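Local coordinates for inositol dehydrogenase (Lactobacillus casei, PDB 4MKX), which probably oxidises scyllo-inositol with NAD as cofactor, as an oxidoreductase of the Gfo/Idh/MocA family, at residues H32-A37 with L56-K61; A100-K105 with Q124-Q129; L45-S50 with D73-H78; H198-I203 with K336-L341. One frame throughout, in Å; residues are numbered along the deposited sequence.

Contact 1: residues H32-A37 with L56-K61; sequences HATNIA and LDWAKK
The indole of W58 bridges two helices by presenting the outer edge of its six-membered ring to A33 and T34. The nearest CA atoms, those of A33 and A59, are 8.3 Å apart, so the helices meet here through the tryptophan. With CG anti to the backbone N (chi1 175°) and the ring turned roughly perpendicular to the CA-CB-CG plane (chi2 84°), the benzo edge is carried across to helix 27-38. There T34 OG1 lies 3.8 Å from W58 CH2, near the ring plane and not over a face. The methyl group of A33 stands at the same edge, its CB 4.4 Å from W58 CZ3, a distance that marks an easy apolar contact. The T34 hydroxyl is not held by the indole: it bonds to K30 O, one turn back in its own helix. K30 also makes a cation-pi contact with the W58 ring.

The enclosed side is that of A33, which is buried between the ring and the sheet and also touches I22 of strand 18-23 and L45 of strand 43-49. T34 makes the closer touch, but on the side nearer solvent, T34 and W58 both being partly exposed. The whole interface buries a modest 83 Å², in keeping with a single ring edge doing the work. Helices 27-38 and 53-63 follow successive parallel strands, 18-23 and 43-49, and such neighbouring helices covering one face of the sheet are the hallmark of the Rossmann fold assigned to this NAD-binding domain.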
loop_
_atom_site.group_PDB
_atom_site.type_symbol
_atom_site.label_atom_id
_atom_site.label_comp_id
_atom_site.label_asym_id
_atom_site.label_seq_id
_atom_site.Cartn_x
_atom_site.Cartn_y
_atom_site.Cartn_z
ATOM N N HIS A 32 -13.585 29.504 4.584
ATOM C CA HIS A 32 -13.820 29.875 5.969
ATOM C C HIS A 32 -15.217 30.454 6.147
ATOM O O HIS A 32 -15.909 30.145 7.113
ATOM C CB HIS A 32 -12.793 30.917 6.435
ATOM C CG HIS A 32 -11.433 30.354 6.726
ATOM N ND1 HIS A 32 -11.235 29.251 7.534
ATOM C CD2 HIS A 32 -10.199 30.770 6.357
ATOM C CE1 HIS A 32 -9.942 29.000 7.625
ATOM N NE2 HIS A 32 -9.288 29.913 6.925
ATOM N N ALA A 33 -15.611 31.327 5.227
ATOM C CA ALA A 33 -16.906 32.002 5.337
ATOM C C ALA A 33 -18.048 30.997 5.276
ATOM O O ALA A 33 -18.975 31.054 6.083
ATOM C CB ALA A 33 -17.058 33.035 4.238
ATOM N N THR A 34 -17.974 30.083 4.317
ATOM C CA THR A 34 -19.012 29.062 4.154
ATOM C C THR A 34 -19.076 28.173 5.387
ATOM O O THR A 34 -20.157 27.864 5.886
ATOM C CB THR A 34 -18.748 28.204 2.915
ATOM O OG1 THR A 34 -18.693 29.053 1.765
ATOM C CG2 THR A 34 -19.845 27.162 2.716
ATOM N N ASN A 35 -17.916 27.763 5.885
ATOM C CA ASN A 35 -17.877 26.912 7.062
ATOM C C ASN A 35 -18.478 27.592 8.283
ATOM O O ASN A 35 -19.285 27.003 8.998
ATOM C CB ASN A 35 -16.446 26.471 7.358
ATOM C CG ASN A 35 -15.940 25.419 6.405
ATOM O OD1 ASN A 35 -16.707 24.805 5.652
ATOM N ND2 ASN A 35 -14.639 25.192 6.435
ATOM N N ILE A 36 -18.086 28.840 8.522
ATOM C CA ILE A 36 -18.569 29.572 9.673
ATOM C C ILE A 36 -20.085 29.742 9.605
ATOM O O ILE A 36 -20.770 29.615 10.614
ATOM C CB ILE A 36 -17.891 30.956 9.772
ATOM C CG1 ILE A 36 -16.430 30.793 10.188
ATOM C CG2 ILE A 36 -18.630 31.851 10.771
ATOM C CD1 ILE A 36 -15.574 31.994 9.834
ATOM N N ALA A 37 -20.595 29.993 8.405
ATOM C CA ALA A 37 -22.019 30.275 8.218
ATOM C C ALA A 37 -22.908 29.037 8.355
ATOM O O ALA A 37 -24.063 29.148 8.760
ATOM C CB ALA A 37 -22.251 30.919 6.858
ATOM N N LEU A 56 -18.987 40.823 -2.189
ATOM C CA LEU A 56 -19.963 41.220 -1.175
ATOM C C LEU A 56 -21.371 40.736 -1.522
ATOM O O LEU A 56 -22.156 40.394 -0.637
ATOM C CB LEU A 56 -19.962 42.737 -0.979
ATOM C CG LEU A 56 -18.726 43.319 -0.295
ATOM C CD1 LEU A 56 -18.889 44.818 -0.061
ATOM C CD2 LEU A 56 -18.453 42.607 1.017
ATOM N N ASP A 57 -21.688 40.706 -2.811
ATOM C CA ASP A 57 -23.002 40.252 -3.236
ATOM C C ASP A 57 -23.122 38.742 -3.046
ATOM O O ASP A 57 -24.177 38.238 -2.658
ATOM C CB ASP A 57 -23.275 40.669 -4.681
ATOM C CG ASP A 57 -23.561 42.160 -4.810
ATOM O OD1 ASP A 57 -24.263 42.714 -3.934
ATOM O OD2 ASP A 57 -23.077 42.778 -5.781
ATOM N N TRP A 58 -22.027 38.031 -3.309
ATOM C CA TRP A 58 -21.949 36.601 -3.023
ATOM C C TRP A 58 -22.228 36.354 -1.539
ATOM O O TRP A 58 -23.060 35.524 -1.189
ATOM C CB TRP A 58 -20.576 36.042 -3.421
ATOM C CG TRP A 58 -20.378 34.595 -3.040
ATOM C CD1 TRP A 58 -20.774 33.495 -3.748
ATOM C CD2 TRP A 58 -19.743 34.101 -1.853
ATOM N NE1 TRP A 58 -20.421 32.346 -3.072
ATOM C CE2 TRP A 58 -19.789 32.693 -1.908
ATOM C CE3 TRP A 58 -19.142 34.713 -0.751
ATOM C CZ2 TRP A 58 -19.251 31.889 -0.898
ATOM C CZ3 TRP A 58 -18.610 33.910 0.252
ATOM C CH2 TRP A 58 -18.669 32.519 0.170
ATOM N N ALA A 59 -21.549 37.102 -0.674
ATOM C CA ALA A 59 -21.713 36.952 0.770
ATOM C C ALA A 59 -23.150 37.169 1.246
ATOM O O ALA A 59 -23.599 36.520 2.197
ATOM C CB ALA A 59 -20.777 37.889 1.503
ATOM N N LYS A 60 -23.857 38.097 0.604
ATOM C CA LYS A 60 -25.240 38.399 0.964
ATOM C C LYS A 60 -26.209 37.341 0.453
ATOM O O LYS A 60 -27.045 36.843 1.203
ATOM C CB LYS A 60 -25.657 39.757 0.402
ATOM C CG LYS A 60 -24.963 40.945 1.034
ATOM C CD LYS A 60 -25.594 42.244 0.548
ATOM C CE LYS A 60 -27.060 42.320 0.959
ATOM N NZ LYS A 60 -27.937 42.854 -0.125
ATOM N N LYS A 61 -26.100 37.015 -0.830
ATOM C CA LYS A 61 -26.977 36.031 -1.450
ATOM C C LYS A 61 -26.728 34.633 -0.899
ATOM O O LYS A 61 -27.618 34.016 -0.312
ATOM C CB LYS A 61 -26.771 36.023 -2.966
ATOM C CG LYS A 61 -27.545 34.930 -3.691
ATOM C CD LYS A 61 -27.421 35.092 -5.195
ATOM C CE LYS A 61 -28.516 34.334 -5.921
ATOM N NZ LYS A 61 -28.657 34.794 -7.329
#

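Contact 2: residues A100-K105 with Q124-Q129; sequences ALNAGK and QQVIAQ
L101 holds CG beside its backbone N (chi1 -72°) and keeps its chain extended beyond (chi2 178°), a combination that sends CD1 across to I127. CD1 ends 3.7 Å from I127 CG1, and it also lies 3.9 Å from I127 CA, so the methyl rests partly against the helix backbone. The isoleucine meets it by the base of its longer branch, since its CA-CB bond is directed away from helix 93-102. V126, in contrast, points at the other helix, and its CG1, anti to the backbone N (chi1 178°), touches N102 OD1 at 4.1 Å and grazes L101 CD1 at 4.5 Å. The N102 and V126 side chains cross at about a right angle.

Both helices belong to the Rossmann-type domain, where helix 93-102 follows strand 83-86 and helix 117-128 follows strand 106-109. The first ends in a Schellman motif: K105 N bonds to A100 O at 2.9 Å and G104 N to L101 O at 3.0 Å, with G104 at positive phi as the C-prime residue. The chain thereby turns directly after N102 and heads into strand 106-109.

Burial is graded across the interface, with L101 and V126 inside, I127 partly exposed and N102 exposed. L101 also packs on V107 of the sheet and on H130 and L133, whereas I127 reaches A328 at the start of helix 328-347.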
loop_
_atom_site.group_PDB
_atom_site.type_symbol
_atom_site.label_atom_id
_atom_site.label_comp_id
_atom_site.label_asym_id
_atom_site.label_seq_id
_atom_site.Cartn_x
_atom_site.Cartn_y
_atom_site.Cartn_z
ATOM N N ALA A 100 -8.138 45.346 14.622
ATOM C CA ALA A 100 -9.176 44.524 15.228
ATOM C C ALA A 100 -8.993 44.427 16.736
ATOM O O ALA A 100 -9.960 44.518 17.491
ATOM C CB ALA A 100 -9.188 43.132 14.607
ATOM N N LEU A 101 -7.750 44.259 17.177
ATOM C CA LEU A 101 -7.466 44.133 18.599
ATOM C C LEU A 101 -7.751 45.450 19.316
ATOM O O LEU A 101 -8.298 45.456 20.422
ATOM C CB LEU A 101 -6.016 43.700 18.835
ATOM C CG LEU A 101 -5.709 42.251 18.470
ATOM C CD1 LEU A 101 -4.222 41.963 18.710
ATOM C CD2 LEU A 101 -6.562 41.302 19.282
ATOM N N ASN A 102 -7.391 46.556 18.677
ATOM C CA ASN A 102 -7.632 47.879 19.257
ATOM C C ASN A 102 -9.123 48.189 19.406
ATOM O O ASN A 102 -9.523 48.966 20.275
ATOM C CB ASN A 102 -6.918 48.960 18.437
ATOM C CG ASN A 102 -5.412 48.993 18.691
ATOM O OD1 ASN A 102 -4.955 48.758 19.813
ATOM N ND2 ASN A 102 -4.636 49.285 17.649
ATOM N N ALA A 103 -9.946 47.574 18.564
ATOM C CA ALA A 103 -11.387 47.753 18.643
ATOM C C ALA A 103 -12.042 46.662 19.477
ATOM O O ALA A 103 -13.268 46.525 19.482
ATOM C CB ALA A 103 -11.985 47.803 17.276
ATOM N N GLY A 104 -11.222 45.896 20.189
ATOM C CA GLY A 104 -11.714 44.902 21.123
ATOM C C GLY A 104 -12.284 43.640 20.491
ATOM O O GLY A 104 -13.200 43.031 21.042
ATOM N N LYS A 105 -11.746 43.234 19.347
ATOM C CA LYS A 105 -12.232 42.014 18.691
ATOM C C LYS A 105 -11.204 40.894 18.778
ATOM O O LYS A 105 -9.996 41.133 18.652
ATOM C CB LYS A 105 -12.559 42.283 17.221
ATOM C CG LYS A 105 -13.402 43.528 16.980
ATOM C CD LYS A 105 -14.703 43.495 17.772
ATOM C CE LYS A 105 -15.545 44.735 17.490
ATOM N NZ LYS A 105 -16.754 44.818 18.367
ATOM N N GLN A 124 3.421 42.125 17.687
ATOM C CA GLN A 124 3.577 41.345 18.904
ATOM C C GLN A 124 3.323 42.191 20.146
ATOM O O GLN A 124 2.717 41.718 21.103
ATOM C CB GLN A 124 4.966 40.733 18.979
ATOM C CG GLN A 124 5.134 39.523 18.087
ATOM C CD GLN A 124 6.519 38.941 18.195
ATOM O OE1 GLN A 124 7.473 39.501 17.661
ATOM N NE2 GLN A 124 6.641 37.819 18.898
ATOM N N GLN A 125 3.806 43.428 20.129
ATOM C CA GLN A 125 3.572 44.339 21.249
ATOM C C GLN A 125 2.079 44.644 21.420
ATOM O O GLN A 125 1.555 44.582 22.531
ATOM C CB GLN A 125 4.381 45.623 21.062
ATOM C CG GLN A 125 4.043 46.728 22.053
ATOM C CD GLN A 125 4.454 46.402 23.480
ATOM O OE1 GLN A 125 5.133 45.414 23.740
ATOM N NE2 GLN A 125 4.057 47.256 24.413
ATOM N N VAL A 126 1.402 44.960 20.317
ATOM C CA VAL A 126 -0.037 45.234 20.354
ATOM C C VAL A 126 -0.793 44.018 20.894
ATOM O O VAL A 126 -1.674 44.143 21.740
ATOM C CB VAL A 126 -0.588 45.647 18.972
ATOM C CG1 VAL A 126 -2.090 45.876 19.044
ATOM C CG2 VAL A 126 0.088 46.910 18.477
ATOM N N ILE A 127 -0.432 42.830 20.412
ATOM C CA ILE A 127 -1.042 41.604 20.911
ATOM C C ILE A 127 -0.850 41.436 22.420
ATOM O O ILE A 127 -1.784 41.073 23.135
ATOM C CB ILE A 127 -0.485 40.353 20.167
ATOM C CG1 ILE A 127 -0.894 40.388 18.694
ATOM C CG2 ILE A 127 -0.946 39.083 20.841
ATOM C CD1 ILE A 127 -0.191 39.315 17.844
ATOM N N ALA A 128 0.354 41.727 22.910
ATOM C CA ALA A 128 0.648 41.593 24.334
ATOM C C ALA A 128 -0.172 42.575 25.178
ATOM O O ALA A 128 -0.443 42.320 26.354
ATOM C CB ALA A 128 2.134 41.795 24.584
ATOM N N GLN A 129 -0.555 43.696 24.579
ATOM C CA GLN A 129 -1.341 44.704 25.292
ATOM C C GLN A 129 -2.829 44.370 25.312
ATOM O O GLN A 129 -3.627 45.103 25.897
ATOM C CB GLN A 129 -1.117 46.088 24.688
ATOM C CG GLN A 129 0.281 46.637 24.918
ATOM C CD GLN A 129 0.524 47.950 24.211
ATOM O OE1 GLN A 129 0.128 48.132 23.061
ATOM N NE2 GLN A 129 1.184 48.875 24.895
#

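Contact 3: residues L45-S50 with D73-H78; sequences LQAATS and DDMVQH
A47 is the first residue of strand 43-49 to meet M75: its methyl points toward helix 72-78 and its CB stands 3.8 Å from M75 SD. At A48 the side chain is directed away, to the opposite face of the sheet where it touches I22, and only the backbone remains near the thioether, with A48 C 4.1 Å from M75 SD. T49 points toward the helix again and makes the closest approach. Its OG1, set beside the backbone N (chi1 -66°), is 3.2 Å from M75 SD, 3.3 Å from M75 CB and likewise 3.3 Å from M75 CE, so the methionine wraps round the hydroxyl.

That wrap follows from the methionine's shape. The chain runs straight from the helix through chi1 and chi2 and then bends at SD (chi3 67°), folding CE back to the T49 side. Strand and helix run nearly antiparallel, at 161°, with their axes 8.7 Å apart at closest approach, and M75 spans that distance. F69 of the neighbouring edge strand packs against A47, T49 and M75. Replacing M75 with an alanine would probably open a gap between strand and helix, leaving A47 CB and the T49 hydroxyl without their packing partner. This is a Rossmann-type layer, with a helix laid over the parallel sheet on the face turned from A33 and A37.

All four participants are buried, yet T49 OG1 has no hydrogen-bonding partner in the model. The contact is therefore essentially van der Waals packing of a methyl and a hydroxyl against a polarisable thioether; burying T49 OG1 without a partner probably carries some energetic cost.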
loop_
_atom_site.group_PDB
_atom_site.type_symbol
_atom_site.label_atom_id
_atom_site.label_comp_id
_atom_site.label_asym_id
_atom_site.label_seq_id
_atom_site.Cartn_x
_atom_site.Cartn_y
_atom_site.Cartn_z
ATOM N N LEU A 45 -21.869 34.108 10.799
ATOM C CA LEU A 45 -21.140 35.032 9.934
ATOM C C LEU A 45 -21.992 36.282 9.773
ATOM O O LEU A 45 -22.990 36.280 9.051
ATOM C CB LEU A 45 -20.822 34.408 8.574
ATOM C CG LEU A 45 -19.825 35.215 7.735
ATOM C CD1 LEU A 45 -18.468 35.227 8.397
ATOM C CD2 LEU A 45 -19.727 34.663 6.333
ATOM N N GLN A 46 -21.587 37.341 10.461
ATOM C CA GLN A 46 -22.394 38.548 10.599
ATOM C C GLN A 46 -22.021 39.607 9.569
ATOM O O GLN A 46 -22.885 40.299 9.023
ATOM C CB GLN A 46 -22.208 39.113 12.005
ATOM C CG GLN A 46 -22.820 40.492 12.202
ATOM C CD GLN A 46 -24.333 40.456 12.310
ATOM O OE1 GLN A 46 -24.939 39.389 12.392
ATOM N NE2 GLN A 46 -24.947 41.632 12.320
ATOM N N ALA A 47 -20.724 39.730 9.299
ATOM C CA ALA A 47 -20.243 40.808 8.447
ATOM C C ALA A 47 -19.131 40.332 7.523
ATOM O O ALA A 47 -18.421 39.372 7.835
ATOM C CB ALA A 47 -19.752 41.963 9.297
ATOM N N ALA A 48 -18.994 41.001 6.381
ATOM C CA ALA A 48 -17.915 40.722 5.438
ATOM C C ALA A 48 -17.358 42.039 4.910
ATOM O O ALA A 48 -18.112 43.003 4.719
ATOM C CB ALA A 48 -18.411 39.859 4.289
ATOM N N THR A 49 -16.044 42.082 4.694
ATOM C CA THR A 49 -15.387 43.238 4.076
ATOM C C THR A 49 -14.705 42.801 2.794
ATOM O O THR A 49 -13.981 41.807 2.782
ATOM C CB THR A 49 -14.309 43.836 4.992
ATOM O OG1 THR A 49 -14.922 44.391 6.158
ATOM C CG2 THR A 49 -13.519 44.936 4.272
ATOM N N SER A 50 -14.955 43.532 1.713
ATOM C CA SER A 50 -14.235 43.344 0.460
ATOM C C SER A 50 -14.411 44.585 -0.399
ATOM O O SER A 50 -15.416 45.287 -0.287
ATOM C CB SER A 50 -14.740 42.117 -0.293
ATOM O OG SER A 50 -14.090 42.001 -1.545
ATOM N N ASP A 73 -11.564 48.880 8.572
ATOM C CA ASP A 73 -11.713 49.628 9.809
ATOM C C ASP A 73 -13.165 50.008 10.039
ATOM O O ASP A 73 -13.608 50.081 11.175
ATOM C CB ASP A 73 -10.827 50.874 9.803
ATOM C CG ASP A 73 -9.363 50.528 9.709
ATOM O OD1 ASP A 73 -8.800 50.094 10.734
ATOM O OD2 ASP A 73 -8.785 50.666 8.610
ATOM N N ASP A 74 -13.895 50.233 8.951
ATOM C CA ASP A 74 -15.312 50.551 9.043
ATOM C C ASP A 74 -16.041 49.352 9.642
ATOM O O ASP A 74 -16.875 49.505 10.526
ATOM C CB ASP A 74 -15.873 50.886 7.664
ATOM C CG ASP A 74 -17.299 51.403 7.722
ATOM O OD1 ASP A 74 -17.761 51.757 8.829
ATOM O OD2 ASP A 74 -17.954 51.455 6.659
ATOM N N MET A 75 -15.684 48.149 9.196
ATOM C CA MET A 75 -16.327 46.946 9.731
ATOM C C MET A 75 -16.059 46.760 11.219
ATOM O O MET A 75 -16.976 46.508 12.003
ATOM C CB MET A 75 -15.878 45.686 8.987
ATOM C CG MET A 75 -16.485 44.412 9.581
ATOM S SD MET A 75 -16.071 42.896 8.684
ATOM C CE MET A 75 -14.314 42.784 8.982
ATOM N N VAL A 76 -14.800 46.868 11.613
ATOM C CA VAL A 76 -14.436 46.600 12.998
ATOM C C VAL A 76 -14.989 47.658 13.978
ATOM O O VAL A 76 -15.258 47.372 15.154
ATOM C CB VAL A 76 -12.918 46.424 13.109
ATOM C CG1 VAL A 76 -12.539 46.017 14.491
ATOM C CG2 VAL A 76 -12.472 45.335 12.136
ATOM N N GLN A 77 -15.178 48.874 13.485
ATOM C CA GLN A 77 -15.711 49.935 14.328
ATOM C C GLN A 77 -17.223 49.849 14.478
ATOM O O GLN A 77 -17.767 50.179 15.534
ATOM C CB GLN A 77 -15.348 51.306 13.764
ATOM C CG GLN A 77 -13.888 51.662 13.863
ATOM C CD GLN A 77 -13.586 52.995 13.213
ATOM O OE1 GLN A 77 -14.205 54.009 13.539
ATOM N NE2 GLN A 77 -12.637 53.001 12.282
ATOM N N HIS A 78 -17.908 49.420 13.425
ATOM C CA HIS A 78 -19.364 49.559 13.388
ATOM C C HIS A 78 -20.178 48.262 13.356
ATOM O O HIS A 78 -21.310 48.244 13.831
ATOM C CB HIS A 78 -19.774 50.460 12.220
ATOM C CG HIS A 78 -19.090 51.794 12.221
ATOM N ND1 HIS A 78 -18.339 52.244 11.155
ATOM C CD2 HIS A 78 -19.058 52.781 13.148
ATOM C CE1 HIS A 78 -17.860 53.444 11.433
ATOM N NE2 HIS A 78 -18.285 53.794 12.635
#

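Contact 4: residues H198-I203 with K336-L341; sequences HDIDVI and KAALAL
I200 alone carries the 198-203 side of this contact, meeting A337 and L341 on helix 328-347. With CG1 beside the backbone N (chi1 -71°) and CD1 roughly anti to CA (chi2 159°), the longer branch reaches out to the facing helix. Both branches bear on A337: its CB is 3.8 Å from I200 CD1 and equally 3.8 Å from I200 CG2, so the small methyl sits against the fork of the isoleucine. I200 CD1 also presses on the backbone, 3.6 Å from A338 N. From one turn further on, L341 comes in methyl to methyl, its CD1 4.0 Å from I200 CD1.

The segment axes approach to 10.2 Å and cross at 121°. Both helices lie against the large mixed sheet of the Gfo/Idh/MocA C-terminal domain: I200 and A337 share I211 of strand 211-219, and L341 continues onto V214 of the same strand and L249 of strand 246-252. A337 and A338, with only methyl side chains, keep the approached surface low, which lets I200 reach as far as the A338 backbone. Beside this contact, in which the touching side chains are all apolar, the neighbours of I200 are charged: D199 forms a salt bridge with R141, and D201 one with R142.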
loop_
_atom_site.group_PDB
_atom_site.type_symbol
_atom_site.label_atom_id
_atom_site.label_comp_id
_atom_site.label_asym_id
_atom_site.label_seq_id
_atom_site.Cartn_x
_atom_site.Cartn_y
_atom_site.Cartn_z
ATOM N N HIS A 198 3.970 26.273 6.331
ATOM C CA HIS A 198 3.328 25.229 7.115
ATOM C C HIS A 198 4.315 24.136 7.494
ATOM O O HIS A 198 4.206 23.536 8.568
ATOM C CB HIS A 198 2.161 24.599 6.364
ATOM C CG HIS A 198 0.992 25.509 6.167
ATOM N ND1 HIS A 198 0.259 26.019 7.216
ATOM C CD2 HIS A 198 0.413 25.979 5.036
ATOM C CE1 HIS A 198 -0.712 26.779 6.741
ATOM N NE2 HIS A 198 -0.649 26.761 5.419
ATOM N N ASP A 199 5.273 23.862 6.614
ATOM C CA ASP A 199 6.291 22.863 6.903
ATOM C C ASP A 199 7.231 23.327 8.013
ATOM O O ASP A 199 7.588 22.551 8.897
ATOM C CB ASP A 199 7.081 22.533 5.637
ATOM C CG ASP A 199 6.231 21.852 4.586
ATOM O OD1 ASP A 199 5.607 20.816 4.901
ATOM O OD2 ASP A 199 6.183 22.352 3.446
ATOM N N ILE A 200 7.616 24.598 7.967
ATOM C CA ILE A 200 8.418 25.177 9.037
ATOM C C ILE A 200 7.684 25.052 10.366
ATOM O O ILE A 200 8.249 24.598 11.360
ATOM C CB ILE A 200 8.786 26.634 8.722
ATOM C CG1 ILE A 200 9.812 26.670 7.581
ATOM C CG2 ILE A 200 9.372 27.324 9.952
ATOM C CD1 ILE A 200 9.870 27.998 6.875
ATOM N N ASP A 201 6.403 25.409 10.386
ATOM C CA ASP A 201 5.645 25.270 11.612
ATOM C C ASP A 201 5.545 23.828 12.110
ATOM O O ASP A 201 5.652 23.558 13.311
ATOM C CB ASP A 201 4.255 25.862 11.432
ATOM C CG ASP A 201 3.479 25.871 12.719
ATOM O OD1 ASP A 201 3.855 26.657 13.629
ATOM O OD2 ASP A 201 2.515 25.078 12.834
ATOM N N VAL A 202 5.349 22.886 11.188
ATOM C CA VAL A 202 5.309 21.482 11.554
ATOM C C VAL A 202 6.612 21.028 12.220
ATOM O O VAL A 202 6.584 20.315 13.217
ATOM C CB VAL A 202 4.984 20.588 10.314
ATOM C CG1 VAL A 202 5.604 19.219 10.436
ATOM C CG2 VAL A 202 3.482 20.493 10.115
ATOM N N ILE A 203 7.736 21.467 11.679
ATOM C CA ILE A 203 9.035 21.121 12.239
ATOM C C ILE A 203 9.168 21.647 13.676
ATOM O O ILE A 203 9.512 20.891 14.605
ATOM C CB ILE A 203 10.149 21.623 11.321
ATOM C CG1 ILE A 203 10.185 20.747 10.067
ATOM C CG2 ILE A 203 11.505 21.568 12.017
ATOM C CD1 ILE A 203 10.836 21.406 8.876
ATOM N N LYS A 336 10.419 34.235 9.645
ATOM C CA LYS A 336 11.865 34.410 9.705
ATOM C C LYS A 336 12.591 33.291 8.966
ATOM O O LYS A 336 13.482 33.562 8.162
ATOM C CB LYS A 336 12.336 34.456 11.153
ATOM C CG LYS A 336 13.822 34.723 11.301
ATOM C CD LYS A 336 14.257 34.625 12.755
ATOM C CE LYS A 336 13.660 35.747 13.558
ATOM N NZ LYS A 336 13.870 37.038 12.849
ATOM N N ALA A 337 12.203 32.050 9.240
ATOM C CA ALA A 337 12.848 30.895 8.597
ATOM C C ALA A 337 12.602 30.919 7.100
ATOM O O ALA A 337 13.500 30.602 6.315
ATOM C CB ALA A 337 12.373 29.581 9.209
ATOM N N ALA A 338 11.395 31.292 6.696
ATOM C CA ALA A 338 11.086 31.376 5.272
ATOM C C ALA A 338 11.928 32.445 4.571
ATOM O O ALA A 338 12.414 32.234 3.460
ATOM C CB ALA A 338 9.587 31.619 5.058
ATOM N N LEU A 339 12.098 33.598 5.214
ATOM C CA LEU A 339 12.987 34.626 4.682
ATOM C C LEU A 339 14.426 34.128 4.572
ATOM O O LEU A 339 15.123 34.440 3.614
ATOM C CB LEU A 339 12.944 35.868 5.572
ATOM C CG LEU A 339 11.614 36.613 5.551
ATOM C CD1 LEU A 339 11.651 37.747 6.551
ATOM C CD2 LEU A 339 11.326 37.138 4.150
ATOM N N ALA A 340 14.864 33.370 5.569
ATOM C CA ALA A 340 16.207 32.810 5.570
ATOM C C ALA A 340 16.393 31.837 4.418
ATOM O O ALA A 340 17.456 31.812 3.798
ATOM C CB ALA A 340 16.499 32.131 6.892
ATOM N N LEU A 341 15.366 31.034 4.140
ATOM C CA LEU A 341 15.420 30.103 3.013
ATOM C C LEU A 341 15.497 30.865 1.699
ATOM O O LEU A 341 16.238 30.490 0.802
ATOM C CB LEU A 341 14.191 29.184 3.010
ATOM C CG LEU A 341 14.130 28.135 4.111
ATOM C CD1 LEU A 341 12.726 27.532 4.172
ATOM C CD2 LEU A 341 15.149 27.039 3.858
#

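From the N terminus, contact 1 closes first, joining helix 27-38 to 53-63 around strand 43-49. Contact 3 starts from that enclosed strand and ends on helix 72-78, so the two cross; they touch where L45 CD2 meets A33 O at 3.7 Å, and together they place helices on both faces of the parallel sheet. Contact 2 follows in series, pairing helices 93-102 and 117-128, and meets contact 3 through A103 and V76. Contact 4 closes by far the longest loop, with 132 residues between its segments, and ties helix 197-207 to helix 328-347 beside the mixed sheet. Its centre is about 25 Å from that of contact 2, but helix 328-347 serves both neighbourhoods, since I127 touches A328.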